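Local structure of aldehyde dehydrogenase 12 (Zea mays, 6D97) at residues G190-T196 and N217-V223; K268-F272 and L522-C526; R277-K281 and K291-A295. The protein catalyses the NAD+-dependent oxidation of L-glutamate gamma-semialdehyde to glutamate, the last step of proline catabolism in plants. One frame throughout, in Å; residues are numbered along the deposited sequence.

Contact 1: residues G190-T196 and N217-V223; sequences GPVAIIT and NKPVLKV. With NAD (nicotinamide-adenine-dinucleotide), chain E.
Ile194 and Leu221 meet on one face of the parallel sheet of the Rossmann-type NAD-binding fold. Their strands, 191-196 and 218-223, are joined by helix 203-214 in a beta-alpha-beta unit. Backbone hydrogen bonds pair them in parallel, from Lys218 N to Gly190 O through to Thr196 N to Lys222 O. Leu221 CD1 rests on Ile194 CG2 at 3.7 Å, the side chains crossing at a slant. Ile194 lies alongside Pro219 and points the same way, its CD1 3.8 Å from Pro219 CB. Val192 CG2 reaches Pro219 CB at 3.6 Å. On the other face, Ala193 CB packs on Val220 CG1 at 3.7 Å. Asn217 crosses Val192 at about a right angle. Asn217 OD1 accepts a bent bond from Gly190 N at 3.1 Å and a second bond from Tyr189 N. Its ND2 donates to Ala212 O and Trp524 O. With an alanine here, the amides of Gly190 and Tyr189 would probably lose their shared acceptor. Lys222, with CG anti to the backbone N (chi1 -176°), bends at chi2 and chi4 toward the NAD ribose. Lys222 NZ donates to Ser253 O, to NAD O2B at 2.8 Å and weakly to NAD O3B, which donates to Thr196 O at 3.1 Å.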
loop_
_atom_site.group_PDB
_atom_site.type_symbol
_atom_site.label_atom_id
_atom_site.label_comp_id
_atom_site.label_asym_id
_atom_site.label_seq_id
_atom_site.Cartn_x
_atom_site.Cartn_y
_atom_site.Cartn_z
ATOM N N GLY A 190 -10.975 21.246 5.302
ATOM C CA GLY A 190 -11.417 22.578 4.979
ATOM C C GLY A 190 -10.665 23.627 5.771
ATOM O O GLY A 190 -9.437 23.744 5.681
ATOM N N PRO A 191 -11.389 24.409 6.575
ATOM C CA PRO A 191 -10.741 25.439 7.401
ATOM C C PRO A 191 -10.037 24.793 8.585
ATOM O O PRO A 191 -10.654 24.070 9.371
ATOM C CB PRO A 191 -11.912 26.323 7.847
ATOM C CG PRO A 191 -13.088 25.389 7.872
ATOM C CD PRO A 191 -12.846 24.352 6.793
ATOM N N VAL A 192 -8.732 25.037 8.694
ATOM C CA VAL A 192 -7.904 24.428 9.726
ATOM C C VAL A 192 -6.969 25.481 10.312
ATOM O O VAL A 192 -6.828 26.586 9.785
ATOM C CB VAL A 192 -7.091 23.229 9.192
ATOM C CG1 VAL A 192 -8.007 22.207 8.540
ATOM C CG2 VAL A 192 -6.028 23.690 8.218
ATOM N N ALA A 193 -6.320 25.113 11.416
ATOM C CA ALA A 193 -5.393 25.986 12.118
ATOM C C ALA A 193 -4.108 25.234 12.437
ATOM O O ALA A 193 -4.113 24.014 12.627
ATOM C CB ALA A 193 -6.006 26.533 13.410
ATOM N N ILE A 194 -3.004 25.979 12.480
ATOM C CA ILE A 194 -1.685 25.440 12.793
ATOM C C ILE A 194 -1.019 26.353 13.809
ATOM O O ILE A 194 -0.964 27.573 13.616
ATOM C CB ILE A 194 -0.804 25.304 11.541
ATOM C CG1 ILE A 194 -1.532 24.483 10.488
ATOM C CG2 ILE A 194 0.511 24.634 11.884
ATOM C CD1 ILE A 194 -0.882 24.556 9.126
ATOM N N ILE A 195 -0.516 25.762 14.890
ATOM C CA ILE A 195 0.095 26.486 15.999
ATOM C C ILE A 195 1.415 25.799 16.333
ATOM O O ILE A 195 1.424 24.615 16.692
ATOM C CB ILE A 195 -0.830 26.518 17.228
ATOM C CG1 ILE A 195 -2.208 27.069 16.847
ATOM C CG2 ILE A 195 -0.204 27.331 18.339
ATOM C CD1 ILE A 195 -3.240 26.944 17.939
ATOM N N THR A 196 2.521 26.528 16.216
ATOM C CA THR A 196 3.856 25.970 16.370
ATOM C C THR A 196 4.698 26.799 17.330
ATOM O O THR A 196 4.419 27.983 17.551
ATOM C CB THR A 196 4.570 25.867 15.013
ATOM O OG1 THR A 196 4.992 27.166 14.585
ATOM C CG2 THR A 196 3.651 25.268 13.973
ATOM N N ASN A 217 -6.802 21.734 2.411
ATOM C CA ASN A 217 -7.301 22.572 3.489
ATOM C C ASN A 217 -6.921 24.031 3.256
ATOM O O ASN A 217 -6.052 24.353 2.439
ATOM C CB ASN A 217 -6.750 22.102 4.837
ATOM C CG ASN A 217 -6.999 20.626 5.090
ATOM O OD1 ASN A 217 -8.103 20.228 5.457
ATOM N ND2 ASN A 217 -5.970 19.809 4.896
ATOM N N LYS A 218 -7.598 24.920 3.982
ATOM C CA LYS A 218 -7.185 26.318 4.063
ATOM C C LYS A 218 -6.743 26.602 5.489
ATOM O O LYS A 218 -7.589 26.691 6.392
ATOM C CB LYS A 218 -8.307 27.270 3.649
ATOM C CG LYS A 218 -7.963 28.729 3.890
ATOM C CD LYS A 218 -8.907 29.675 3.187
ATOM C CE LYS A 218 -8.471 31.112 3.426
ATOM N NZ LYS A 218 -9.298 32.086 2.662
ATOM N N PRO A 219 -5.446 26.723 5.745
ATOM C CA PRO A 219 -4.972 26.902 7.116
ATOM C C PRO A 219 -4.776 28.357 7.501
ATOM O O PRO A 219 -4.516 29.231 6.670
ATOM C CB PRO A 219 -3.625 26.170 7.095
ATOM C CG PRO A 219 -3.119 26.431 5.713
ATOM C CD PRO A 219 -4.333 26.517 4.805
ATOM N N VAL A 220 -4.915 28.603 8.798
ATOM C CA VAL A 220 -4.401 29.805 9.435
ATOM C C VAL A 220 -3.213 29.375 10.283
ATOM O O VAL A 220 -3.317 28.433 11.081
ATOM C CB VAL A 220 -5.479 30.526 10.267
ATOM C CG1 VAL A 220 -6.050 29.618 11.356
ATOM C CG2 VAL A 220 -4.912 31.805 10.861
ATOM N N LEU A 221 -2.072 30.015 10.064
ATOM C CA LEU A 221 -0.817 29.612 10.680
ATOM C C LEU A 221 -0.421 30.615 11.753
ATOM O O LEU A 221 -0.364 31.821 11.494
ATOM C CB LEU A 221 0.295 29.490 9.636
ATOM C CG LEU A 221 1.690 29.279 10.225
ATOM C CD1 LEU A 221 1.795 27.955 10.966
ATOM C CD2 LEU A 221 2.742 29.363 9.141
ATOM N N LYS A 222 -0.151 30.112 12.953
ATOM C CA LYS A 222 0.310 30.935 14.062
ATOM C C LYS A 222 1.631 30.373 14.567
ATOM O O LYS A 222 1.701 29.207 14.974
ATOM C CB LYS A 222 -0.729 30.977 15.184
ATOM C CG LYS A 222 -0.373 31.900 16.337
ATOM C CD LYS A 222 -0.325 31.132 17.646
ATOM C CE LYS A 222 -0.131 32.059 18.835
ATOM N NZ LYS A 222 1.241 32.642 18.866
ATOM N N VAL A 223 2.673 31.198 14.533
ATOM C CA VAL A 223 3.988 30.850 15.053
ATOM C C VAL A 223 4.268 31.749 16.247
ATOM O O VAL A 223 3.868 32.919 16.257
ATOM C CB VAL A 223 5.081 30.996 13.973
ATOM C CG1 VAL A 223 6.455 30.620 14.521
ATOM C CG2 VAL A 223 4.732 30.143 12.757
HETATM P PA NAD E . 3.710 26.556 24.110
HETATM O O1A NAD E . 2.568 25.539 24.428
HETATM O O2A NAD E . 4.110 27.534 25.101
HETATM O O5B NAD E . 3.537 27.533 23.016
HETATM C C5B NAD E . 3.508 27.087 21.682
HETATM C C4B NAD E . 2.546 27.865 20.790
HETATM O O4B NAD E . 1.194 27.738 21.194
HETATM C C3B NAD E . 2.876 29.319 20.686
HETATM O O3B NAD E . 2.675 29.776 19.405
HETATM C C2B NAD E . 1.920 29.927 21.618
HETATM O O2B NAD E . 1.663 31.235 21.274
HETATM C C1B NAD E . 0.743 29.045 21.431
HETATM N N9A NAD E . -0.199 29.022 22.530
HETATM C C8A NAD E . 0.061 29.059 23.887
HETATM N N7A NAD E . -1.094 28.987 24.558
HETATM C C5A NAD E . -2.149 28.888 23.656
HETATM C C6A NAD E . -3.523 28.784 23.767
HETATM N N6A NAD E . -4.130 28.765 25.068
HETATM N N1A NAD E . -4.287 28.703 22.667
HETATM C C2A NAD E . -3.745 28.716 21.423
HETATM N N3A NAD E . -2.399 28.817 21.272
HETATM C C4A NAD E . -1.594 28.901 22.352
HETATM O O3 NAD E . 5.052 26.060 23.776
HETATM P PN NAD E . 6.387 26.299 24.603
HETATM O O1N NAD E . 7.400 25.319 23.907
HETATM O O2N NAD E . 6.898 27.699 24.431
HETATM O O5D NAD E . 6.296 25.933 26.060
#

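Contact 2: residues K268-F272 and L522-C526; sequences KMTLF and LVWSC. With NAD (nicotinamide-adenine-dinucleotide), chain E.
Leu271 and Trp524 form the closest apolar contact between strand 269-273 and Val523 and Trp524 of helix 517-524. The strand belongs to the parallel sheet of the Rossmann-type domain, and the helix packs on that sheet from a distant part of the chain. Leu271 CB sits 3.5 Å from Trp524 CZ2, on the benzene side of the indole, and the two side chains cross at about a right angle. Leu271 turns CG anti to its own N (chi1 -172°), and its CD2 reaches Val523 CG1 at 4.1 Å. Met269 also meets the indole at about a right angle, with its CE 3.9 Å from Trp524 CZ3. The Met269 chain is bent at chi2 and chi3, and Met269 CE lies 3.5 Å from Val523 O. Pro509 of a second subunit packs on Met269 too. Val523 CG1 of the same helix lies 3.4 Å above the plane of the Trp524 ring, offset toward its rim.

Polar contacts lie outside the pair. Trp524 NE1 is hydrogen-bonded to Gln208 OE1, which ties the nitrogen edge of the indole to helix 203-214. One residue beyond Leu271, Phe272 turns to NAD. Its ring edge meets the coenzyme, with Phe272 CE1 3.2 Å from NAD O4B and NAD O1A in the plane of the ring.

No hydrogen bond crosses between 268-272 and 522-526. The two segments are therefore held together by shape and buried apolar surface, and the strand backbone is left to bond within the sheet.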
loop_
_atom_site.group_PDB
_atom_site.type_symbol
_atom_site.label_atom_id
_atom_site.label_comp_id
_atom_site.label_asym_id
_atom_site.label_seq_id
_atom_site.Cartn_x
_atom_site.Cartn_y
_atom_site.Cartn_z
ATOM N N LYS A 268 -11.989 22.917 11.445
ATOM C CA LYS A 268 -12.314 21.498 11.461
ATOM C C LYS A 268 -11.146 20.636 11.912
ATOM O O LYS A 268 -11.363 19.496 12.336
ATOM C CB LYS A 268 -12.802 21.057 10.082
ATOM C CG LYS A 268 -14.170 21.628 9.746
ATOM C CD LYS A 268 -15.155 21.307 10.862
ATOM C CE LYS A 268 -15.982 22.517 11.252
ATOM N NZ LYS A 268 -17.022 22.850 10.246
ATOM N N MET A 269 -9.923 21.152 11.831
ATOM C CA MET A 269 -8.752 20.468 12.358
ATOM C C MET A 269 -7.777 21.520 12.858
ATOM O O MET A 269 -7.640 22.582 12.250
ATOM C CB MET A 269 -8.085 19.581 11.300
ATOM C CG MET A 269 -7.896 18.130 11.736
ATOM S SD MET A 269 -6.811 17.947 13.168
ATOM C CE MET A 269 -5.271 18.578 12.505
ATOM N N THR A 270 -7.107 21.231 13.970
ATOM C CA THR A 270 -6.081 22.115 14.507
ATOM C C THR A 270 -4.834 21.292 14.776
ATOM O O THR A 270 -4.880 20.323 15.542
ATOM C CB THR A 270 -6.543 22.814 15.789
ATOM O OG1 THR A 270 -7.643 23.682 15.495
ATOM C CG2 THR A 270 -5.410 23.638 16.381
ATOM N N LEU A 271 -3.733 21.658 14.128
ATOM C CA LEU A 271 -2.428 21.097 14.447
ATOM C C LEU A 271 -1.796 21.972 15.518
ATOM O O LEU A 271 -1.580 23.170 15.300
ATOM C CB LEU A 271 -1.537 21.028 13.206
ATOM C CG LEU A 271 -0.179 20.312 13.262
ATOM C CD1 LEU A 271 0.920 21.156 13.914
ATOM C CD2 LEU A 271 -0.315 18.973 13.970
ATOM N N PHE A 272 -1.506 21.382 16.671
ATOM C CA PHE A 272 -0.794 22.084 17.723
ATOM C C PHE A 272 0.530 21.395 18.006
ATOM O O PHE A 272 0.572 20.181 18.227
ATOM C CB PHE A 272 -1.603 22.165 19.014
ATOM C CG PHE A 272 -0.848 22.805 20.138
ATOM C CD1 PHE A 272 -0.758 24.183 20.224
ATOM C CD2 PHE A 272 -0.199 22.032 21.089
ATOM C CE1 PHE A 272 -0.051 24.779 21.240
ATOM C CE2 PHE A 272 0.507 22.623 22.111
ATOM C CZ PHE A 272 0.583 23.998 22.186
ATOM N N LEU A 522 -2.322 11.448 7.406
ATOM C CA LEU A 522 -2.971 11.221 8.695
ATOM C C LEU A 522 -3.438 12.532 9.317
ATOM O O LEU A 522 -4.564 12.628 9.821
ATOM C CB LEU A 522 -2.015 10.497 9.643
ATOM C CG LEU A 522 -2.374 10.592 11.128
ATOM C CD1 LEU A 522 -3.505 9.623 11.452
ATOM C CD2 LEU A 522 -1.162 10.344 12.012
ATOM N N VAL A 523 -2.592 13.557 9.272
ATOM C CA VAL A 523 -2.871 14.785 10.006
ATOM C C VAL A 523 -3.868 15.664 9.260
ATOM O O VAL A 523 -4.726 16.302 9.878
ATOM C CB VAL A 523 -1.551 15.529 10.286
ATOM C CG1 VAL A 523 -1.820 16.918 10.818
ATOM C CG2 VAL A 523 -0.708 14.745 11.280
ATOM N N TRP A 524 -3.787 15.707 7.930
ATOM C CA TRP A 524 -4.457 16.743 7.154
ATOM C C TRP A 524 -5.560 16.225 6.245
ATOM O O TRP A 524 -6.064 16.981 5.408
ATOM C CB TRP A 524 -3.425 17.523 6.343
ATOM C CG TRP A 524 -2.556 18.333 7.233
ATOM C CD1 TRP A 524 -1.197 18.251 7.366
ATOM C CD2 TRP A 524 -2.994 19.329 8.161
ATOM N NE1 TRP A 524 -0.763 19.153 8.309
ATOM C CE2 TRP A 524 -1.845 19.827 8.810
ATOM C CE3 TRP A 524 -4.247 19.859 8.499
ATOM C CZ2 TRP A 524 -1.913 20.825 9.778
ATOM C CZ3 TRP A 524 -4.312 20.846 9.457
ATOM C CH2 TRP A 524 -3.151 21.321 10.086
ATOM N N SER A 525 -5.961 14.966 6.392
ATOM C CA SER A 525 -7.110 14.464 5.660
ATOM C C SER A 525 -7.807 13.409 6.505
ATOM O O SER A 525 -7.266 12.910 7.497
ATOM C CB SER A 525 -6.713 13.897 4.293
ATOM O OG SER A 525 -5.952 12.710 4.427
ATOM N N CYS A 526 -9.029 13.089 6.102
ATOM C CA CYS A 526 -9.812 12.028 6.707
ATOM C C CYS A 526 -10.294 11.099 5.606
ATOM O O CYS A 526 -10.269 11.442 4.422
ATOM C CB CYS A 526 -11.005 12.582 7.497
ATOM S SG CYS A 526 -12.122 13.619 6.533
HETATM P PA NAD E . 3.710 26.556 24.110
HETATM O O1A NAD E . 2.568 25.539 24.428
HETATM O O2A NAD E . 4.110 27.534 25.101
HETATM O O5B NAD E . 3.537 27.533 23.016
HETATM C C5B NAD E . 3.508 27.087 21.682
HETATM C C4B NAD E . 2.546 27.865 20.790
HETATM O O4B NAD E . 1.194 27.738 21.194
HETATM C C3B NAD E . 2.876 29.319 20.686
HETATM O O3B NAD E . 2.675 29.776 19.405
HETATM C C2B NAD E . 1.920 29.927 21.618
HETATM O O2B NAD E . 1.663 31.235 21.274
HETATM C C1B NAD E . 0.743 29.045 21.431
HETATM N N9A NAD E . -0.199 29.022 22.530
HETATM C C8A NAD E . 0.061 29.059 23.887
HETATM N N7A NAD E . -1.094 28.987 24.558
HETATM C C5A NAD E . -2.149 28.888 23.656
HETATM C C6A NAD E . -3.523 28.784 23.767
HETATM N N6A NAD E . -4.130 28.765 25.068
HETATM N N1A NAD E . -4.287 28.703 22.667
HETATM C C2A NAD E . -3.745 28.716 21.423
HETATM N N3A NAD E . -2.399 28.817 21.272
HETATM C C4A NAD E . -1.594 28.901 22.352
HETATM O O3 NAD E . 5.052 26.060 23.776
HETATM P PN NAD E . 6.387 26.299 24.603
HETATM O O1N NAD E . 7.400 25.319 23.907
HETATM O O2N NAD E . 6.898 27.699 24.431
HETATM O O5D NAD E . 6.296 25.933 26.060
#

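Contact 3: residues R277-K281 and K291-A295; sequences RVAEK and KLEDA. With NAD (nicotinamide-adenine-dinucleotide), chain E.
Ala279 CB is the centre of this contact, pointing from helix 276-285 at strand 290-293 and the turn after it. Leu292 CD2 touches Ala279 CB at 3.8 Å, and Asp294 CB lies 3.9 Å from Ala279 CB. Leu292 has CG anti to the carbonyl carbon (chi1 -59°), and this lays both methyls against Ala279. Leu292 CD1 and CD2 also approach the backbone Ala279 O, each at 3.9 Å. The small Ala279 side chain is consistent with the close approach of the helix, Ala279 CA being 6.2 Å from Asp294 CA.

The carboxylates are the next layer. Glu280 bends at chi1 and chi2, and Glu280 OE2 comes within 4.3 Å of Asp294 OD2. These like charges would probably disfavour each other, but Glu280 OE2 is also in a salt bridge with Arg510 NH2, which probably offsets the repulsion. Lys287 of a second subunit packs on Glu280 as well.

The coenzyme lies by Val278, the residue before Ala279. Val278 CG1 is 3.4 Å from NAD C5A in the adenine, and Val278 CG2 is 3.2 Å from NAD O1A.

In the fold, helix 276-285 links strands 269-273 and 290-293 as the helix of a beta-alpha-beta unit. Phe272 of strand 269-273 touches both Val278 and Ala279, while strand 290-293 is the last of the five parallel strands, and its Leu292 backbone bonds on to Arg510 and Ala512.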
loop_
_atom_site.group_PDB
_atom_site.type_symbol
_atom_site.label_atom_id
_atom_site.label_comp_id
_atom_site.label_asym_id
_atom_site.label_seq_id
_atom_site.Cartn_x
_atom_site.Cartn_y
_atom_site.Cartn_z
ATOM N N ARG A 277 0.977 21.325 28.476
ATOM C CA ARG A 277 -0.086 22.040 29.177
ATOM C C ARG A 277 -1.082 22.643 28.191
ATOM O O ARG A 277 -2.298 22.481 28.340
ATOM C CB ARG A 277 0.530 23.122 30.069
ATOM C CG ARG A 277 -0.303 23.529 31.276
ATOM C CD ARG A 277 -1.034 24.831 31.024
ATOM N NE ARG A 277 -0.110 25.922 30.727
ATOM C CZ ARG A 277 -0.405 26.943 29.931
ATOM N NH1 ARG A 277 -1.595 27.002 29.351
ATOM N NH2 ARG A 277 0.489 27.896 29.707
ATOM N N VAL A 278 -0.580 23.334 27.165
ATOM C CA VAL A 278 -1.462 23.973 26.192
ATOM C C VAL A 278 -2.138 22.930 25.309
ATOM O O VAL A 278 -3.298 23.091 24.911
ATOM C CB VAL A 278 -0.676 25.000 25.356
ATOM C CG1 VAL A 278 -1.570 25.629 24.308
ATOM C CG2 VAL A 278 -0.067 26.069 26.249
ATOM N N ALA A 279 -1.427 21.843 24.995
ATOM C CA ALA A 279 -1.985 20.811 24.127
ATOM C C ALA A 279 -3.228 20.178 24.739
ATOM O O ALA A 279 -4.223 19.946 24.043
ATOM C CB ALA A 279 -0.930 19.742 23.839
ATOM N N GLU A 280 -3.187 19.890 26.043
ATOM C CA GLU A 280 -4.333 19.272 26.703
ATOM C C GLU A 280 -5.481 20.264 26.868
ATOM O O GLU A 280 -6.652 19.889 26.735
ATOM C CB GLU A 280 -3.912 18.698 28.057
ATOM C CG GLU A 280 -2.896 17.569 27.964
ATOM C CD GLU A 280 -3.424 16.378 27.189
ATOM O OE1 GLU A 280 -4.636 16.090 27.294
ATOM O OE2 GLU A 280 -2.633 15.738 26.466
ATOM N N LYS A 281 -5.165 21.528 27.165
ATOM C CA LYS A 281 -6.198 22.559 27.234
ATOM C C LYS A 281 -6.902 22.713 25.891
ATOM O O LYS A 281 -8.136 22.766 25.826
ATOM C CB LYS A 281 -5.581 23.889 27.670
ATOM C CG LYS A 281 -6.588 25.007 27.883
ATOM C CD LYS A 281 -5.906 26.366 27.824
ATOM C CE LYS A 281 -6.846 27.481 28.244
ATOM N NZ LYS A 281 -8.118 27.432 27.478
ATOM N N LYS A 291 -4.707 17.559 16.312
ATOM C CA LYS A 291 -3.562 16.663 16.292
ATOM C C LYS A 291 -2.448 17.333 17.080
ATOM O O LYS A 291 -2.214 18.538 16.941
ATOM C CB LYS A 291 -3.096 16.343 14.868
ATOM C CG LYS A 291 -4.051 15.473 14.068
ATOM C CD LYS A 291 -4.191 14.077 14.652
ATOM C CE LYS A 291 -5.148 13.237 13.814
ATOM N NZ LYS A 291 -5.544 11.984 14.512
ATOM N N LEU A 292 -1.776 16.558 17.923
ATOM C CA LEU A 292 -0.847 17.108 18.896
ATOM C C LEU A 292 0.561 16.592 18.647
ATOM O O LEU A 292 0.769 15.395 18.423
ATOM C CB LEU A 292 -1.277 16.756 20.323
ATOM C CG LEU A 292 -2.663 17.252 20.737
ATOM C CD1 LEU A 292 -3.015 16.785 22.142
ATOM C CD2 LEU A 292 -2.724 18.768 20.643
ATOM N N GLU A 293 1.519 17.512 18.678
ATOM C CA GLU A 293 2.933 17.209 18.870
ATOM C C GLU A 293 3.318 17.911 20.169
ATOM O O GLU A 293 3.803 19.042 20.151
ATOM C CB GLU A 293 3.781 17.680 17.700
ATOM N N ASP A 294 3.081 17.250 21.294
ATOM C CA ASP A 294 3.265 17.879 22.593
ATOM C C ASP A 294 4.677 17.617 23.117
ATOM O O ASP A 294 5.590 17.240 22.375
ATOM C CB ASP A 294 2.196 17.393 23.562
ATOM C CG ASP A 294 1.850 15.936 23.357
ATOM O OD1 ASP A 294 2.482 15.291 22.490
ATOM O OD2 ASP A 294 0.940 15.444 24.057
ATOM N N ALA A 295 4.862 17.817 24.418
ATOM C CA ALA A 295 6.183 17.713 24.999
ATOM C C ALA A 295 6.686 16.273 24.946
ATOM O O ALA A 295 5.972 15.330 24.578
ATOM C CB ALA A 295 6.176 18.223 26.441
HETATM P PA NAD E . 3.710 26.556 24.110
HETATM O O1A NAD E . 2.568 25.539 24.428
HETATM O O2A NAD E . 4.110 27.534 25.101
HETATM O O5B NAD E . 3.537 27.533 23.016
HETATM C C5B NAD E . 3.508 27.087 21.682
HETATM C C4B NAD E . 2.546 27.865 20.790
HETATM O O4B NAD E . 1.194 27.738 21.194
HETATM C C3B NAD E . 2.876 29.319 20.686
HETATM O O3B NAD E . 2.675 29.776 19.405
HETATM C C2B NAD E . 1.920 29.927 21.618
HETATM O O2B NAD E . 1.663 31.235 21.274
HETATM C C1B NAD E . 0.743 29.045 21.431
HETATM N N9A NAD E . -0.199 29.022 22.530
HETATM C C8A NAD E . 0.061 29.059 23.887
HETATM N N7A NAD E . -1.094 28.987 24.558
HETATM C C5A NAD E . -2.149 28.888 23.656
HETATM C C6A NAD E . -3.523 28.784 23.767
HETATM N N6A NAD E . -4.130 28.765 25.068
HETATM N N1A NAD E . -4.287 28.703 22.667
HETATM C C2A NAD E . -3.745 28.716 21.423
HETATM N N3A NAD E . -2.399 28.817 21.272
HETATM C C4A NAD E . -1.594 28.901 22.352
HETATM O O3 NAD E . 5.052 26.060 23.776
HETATM P PN NAD E . 6.387 26.299 24.603
HETATM O O1N NAD E . 7.400 25.319 23.907
HETATM O O2N NAD E . 6.898 27.699 24.431
HETATM O O5D NAD E . 6.296 25.933 26.060
#

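In the fold
The three contacts share one parallel sheet, ordered 249-251, 218-223, 191-196, 269-273, 290-293. Contact 1 joins its second and third strands. Contact 2 sets helix 517-524 against the fourth, and contact 3 sets helix 276-285 against the fifth. The centres of contacts 1 and 2 lie about 9 Å apart. Contact 3 is centred farther off, about 14 Å from the centre of contact 2. Contact 1 closes before the others open, and contact 3 is nested in the long span of chain between the two halves of contact 2. Strand 269-273 pairs with 191-196 and with 290-293, which ties the contacts together. Ile195, Thr196, Lys222, Phe272 and Val278 all reach NAD, while 522-526 packs away from it.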